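Local coordinates for pectinesterase (Aspergillus niger, PDB 5C1E), which hydrolyses the methyl esters of pectin to release methanol and de-esterified polygalacturonate, and probably takes part in macerating plant tissue, at residues A[138-143]-A[162-167]. Numbering follows the deposited sequence.
Sequences YQDTLY and YIFGDA
Between Asp140 and Tyr143, the ring of Phe164 is sandwiched, showing how residues on successive coils of a parallel beta-helix stack on one another, here an acid, a phenyl ring and a phenol ring. On one face lies the Tyr143 ring in an offset stack, the planes only 6° from parallel. Phe164 CE2 comes within 3.3 Å of Tyr143 CD1. The opposite face receives the Asp140 carboxylate, tilted 29° from the ring plane, with OD2 3.5 Å from Phe164 CZ. Phe164 reaches this slot because its CG stands between its own backbone N and carbonyl carbon (chi1 77°), which swings the ring across the neighbouring coil. Gly165 CA lies at the edge of the Tyr143 ring, near its plane.

Backbone bonds fix the parallel register: Leu142 N donates to Tyr162 O (2.8 Å), and Phe164 N to Leu142 O (3.1 Å). The latter carbonyl also takes a CA-H...O contact from Ile163.

On the other side of the sheet, Leu142 and Ile163 point into the interior of the beta-helix, their side chains meeting loosely and both packing on Ile156 and Phe171.

Asp140 lies beside Asp161, the predicted active-site residue, and through OD1 hydrogen-bonds a glycerol, probably from the crystallisation liquor, consistent with a place in the catalytic cleft. Trp223 meets the Phe164 ring as well, while strand 163-165 runs between strands 142-146 and 182-187, whose Ala186 touches Phe164.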
loop_
_atom_site.group_PDB
_atom_site.type_symbol
_atom_site.label_atom_id
_atom_site.label_comp_id
_atom_site.label_asym_id
_atom_site.label_seq_id
_atom_site.Cartn_x
_atom_site.Cartn_y
_atom_site.Cartn_z
ATOM N N TYR A 138 3.619 5.256 -10.708
ATOM C CA TYR A 138 3.854 4.406 -11.871
ATOM C C TYR A 138 4.860 3.323 -11.477
ATOM O O TYR A 138 4.500 2.136 -11.354
ATOM C CB TYR A 138 4.336 5.227 -13.079
ATOM C CG TYR A 138 4.304 4.413 -14.334
ATOM C CD1 TYR A 138 3.136 4.327 -15.102
ATOM C CD2 TYR A 138 5.418 3.681 -14.738
ATOM C CE1 TYR A 138 3.097 3.548 -16.241
ATOM C CE2 TYR A 138 5.388 2.903 -15.884
ATOM C CZ TYR A 138 4.207 2.841 -16.628
ATOM O OH TYR A 138 4.149 2.056 -17.764
ATOM N N GLN A 139 6.113 3.731 -11.281
ATOM C CA GLN A 139 7.147 2.835 -10.821
ATOM C C GLN A 139 7.398 3.007 -9.321
ATOM O O GLN A 139 7.687 4.121 -8.860
ATOM C CB GLN A 139 8.453 3.074 -11.598
ATOM C CG GLN A 139 9.537 2.076 -11.260
ATOM C CD GLN A 139 10.701 2.134 -12.236
ATOM O OE1 GLN A 139 10.813 3.055 -13.050
ATOM N NE2 GLN A 139 11.558 1.136 -12.174
ATOM N N ASP A 140 7.272 1.899 -8.577
ATOM C CA ASP A 140 7.521 1.861 -7.128
ATOM C C ASP A 140 6.517 2.691 -6.276
ATOM O O ASP A 140 6.896 3.368 -5.328
ATOM C CB ASP A 140 8.941 2.338 -6.827
ATOM C CG ASP A 140 10.005 1.339 -7.202
ATOM O OD1 ASP A 140 9.746 0.417 -7.969
ATOM O OD2 ASP A 140 11.151 1.509 -6.717
ATOM N N THR A 141 5.236 2.644 -6.626
ATOM C CA THR A 141 4.219 3.433 -5.909
ATOM C C THR A 141 4.223 3.242 -4.399
ATOM O O THR A 141 4.296 4.216 -3.664
ATOM C CB THR A 141 2.801 3.129 -6.419
ATOM O OG1 THR A 141 2.744 3.315 -7.851
ATOM C CG2 THR A 141 1.787 4.025 -5.716
ATOM N N LEU A 142 4.092 1.999 -3.947
ATOM C CA LEU A 142 3.926 1.692 -2.533
ATOM C C LEU A 142 5.087 0.871 -2.009
ATOM O O LEU A 142 5.251 -0.326 -2.321
ATOM C CB LEU A 142 2.586 0.991 -2.296
ATOM C CG LEU A 142 2.233 0.675 -0.846
ATOM C CD1 LEU A 142 2.017 1.928 -0.014
ATOM C CD2 LEU A 142 1.009 -0.217 -0.836
ATOM N N TYR A 143 5.907 1.531 -1.209
ATOM C CA TYR A 143 7.098 0.908 -0.677
ATOM C C TYR A 143 6.737 0.337 0.665
ATOM O O TYR A 143 6.756 1.052 1.657
ATOM C CB TYR A 143 8.201 1.940 -0.554
ATOM C CG TYR A 143 9.603 1.426 -0.273
ATOM C CD1 TYR A 143 9.916 0.064 -0.241
ATOM C CD2 TYR A 143 10.629 2.324 -0.062
ATOM C CE1 TYR A 143 11.221 -0.370 0.005
ATOM C CE2 TYR A 143 11.928 1.904 0.170
ATOM C CZ TYR A 143 12.224 0.557 0.194
ATOM O OH TYR A 143 13.536 0.157 0.441
ATOM N N TYR A 162 5.093 -1.943 -8.152
ATOM C CA TYR A 162 4.383 -0.897 -7.423
ATOM C C TYR A 162 3.919 -1.242 -6.004
ATOM O O TYR A 162 3.469 -0.358 -5.290
ATOM C CB TYR A 162 3.292 -0.248 -8.276
ATOM C CG TYR A 162 2.111 -1.066 -8.761
ATOM C CD1 TYR A 162 2.176 -1.798 -9.941
ATOM C CD2 TYR A 162 0.904 -1.021 -8.091
ATOM C CE1 TYR A 162 1.091 -2.487 -10.420
ATOM C CE2 TYR A 162 -0.202 -1.706 -8.562
ATOM C CZ TYR A 162 -0.116 -2.423 -9.724
ATOM O OH TYR A 162 -1.223 -3.088 -10.189
ATOM N N ILE A 163 4.086 -2.506 -5.600
ATOM C CA ILE A 163 4.012 -2.919 -4.186
ATOM C C ILE A 163 5.309 -3.676 -3.953
ATOM O O ILE A 163 5.518 -4.723 -4.544
ATOM C CB ILE A 163 2.799 -3.814 -3.900
ATOM C CG1 ILE A 163 1.507 -3.077 -4.255
ATOM C CG2 ILE A 163 2.789 -4.260 -2.435
ATOM C CD1 ILE A 163 0.266 -3.956 -4.262
ATOM N N PHE A 164 6.215 -3.093 -3.184
ATOM C CA PHE A 164 7.580 -3.607 -3.109
ATOM C C PHE A 164 8.203 -3.366 -1.741
ATOM O O PHE A 164 7.832 -2.430 -1.043
ATOM C CB PHE A 164 8.456 -3.018 -4.261
ATOM C CG PHE A 164 8.908 -1.600 -4.029
ATOM C CD1 PHE A 164 7.997 -0.547 -4.100
ATOM C CD2 PHE A 164 10.226 -1.316 -3.740
ATOM C CE1 PHE A 164 8.402 0.750 -3.856
ATOM C CE2 PHE A 164 10.636 -0.020 -3.491
ATOM C CZ PHE A 164 9.733 1.013 -3.554
ATOM N N GLY A 165 9.167 -4.223 -1.387
ATOM C CA GLY A 165 9.853 -4.153 -0.090
ATOM C C GLY A 165 9.695 -5.435 0.688
ATOM O O GLY A 165 9.242 -6.460 0.139
ATOM N N ASP A 166 10.056 -5.371 1.970
ATOM C CA ASP A 166 10.132 -6.542 2.851
ATOM C C ASP A 166 9.199 -6.476 4.071
ATOM O O ASP A 166 9.424 -7.160 5.095
ATOM C CB ASP A 166 11.566 -6.766 3.321
ATOM C CG ASP A 166 11.747 -8.090 4.034
ATOM O OD1 ASP A 166 11.169 -9.103 3.620
ATOM O OD2 ASP A 166 12.462 -8.096 5.043
ATOM N N ALA A 167 8.157 -5.668 3.968
ATOM C CA ALA A 167 7.091 -5.676 4.956
ATOM C C ALA A 167 6.431 -7.034 4.975
ATOM O O ALA A 167 6.434 -7.743 3.958
ATOM C CB ALA A 167 6.057 -4.612 4.627
#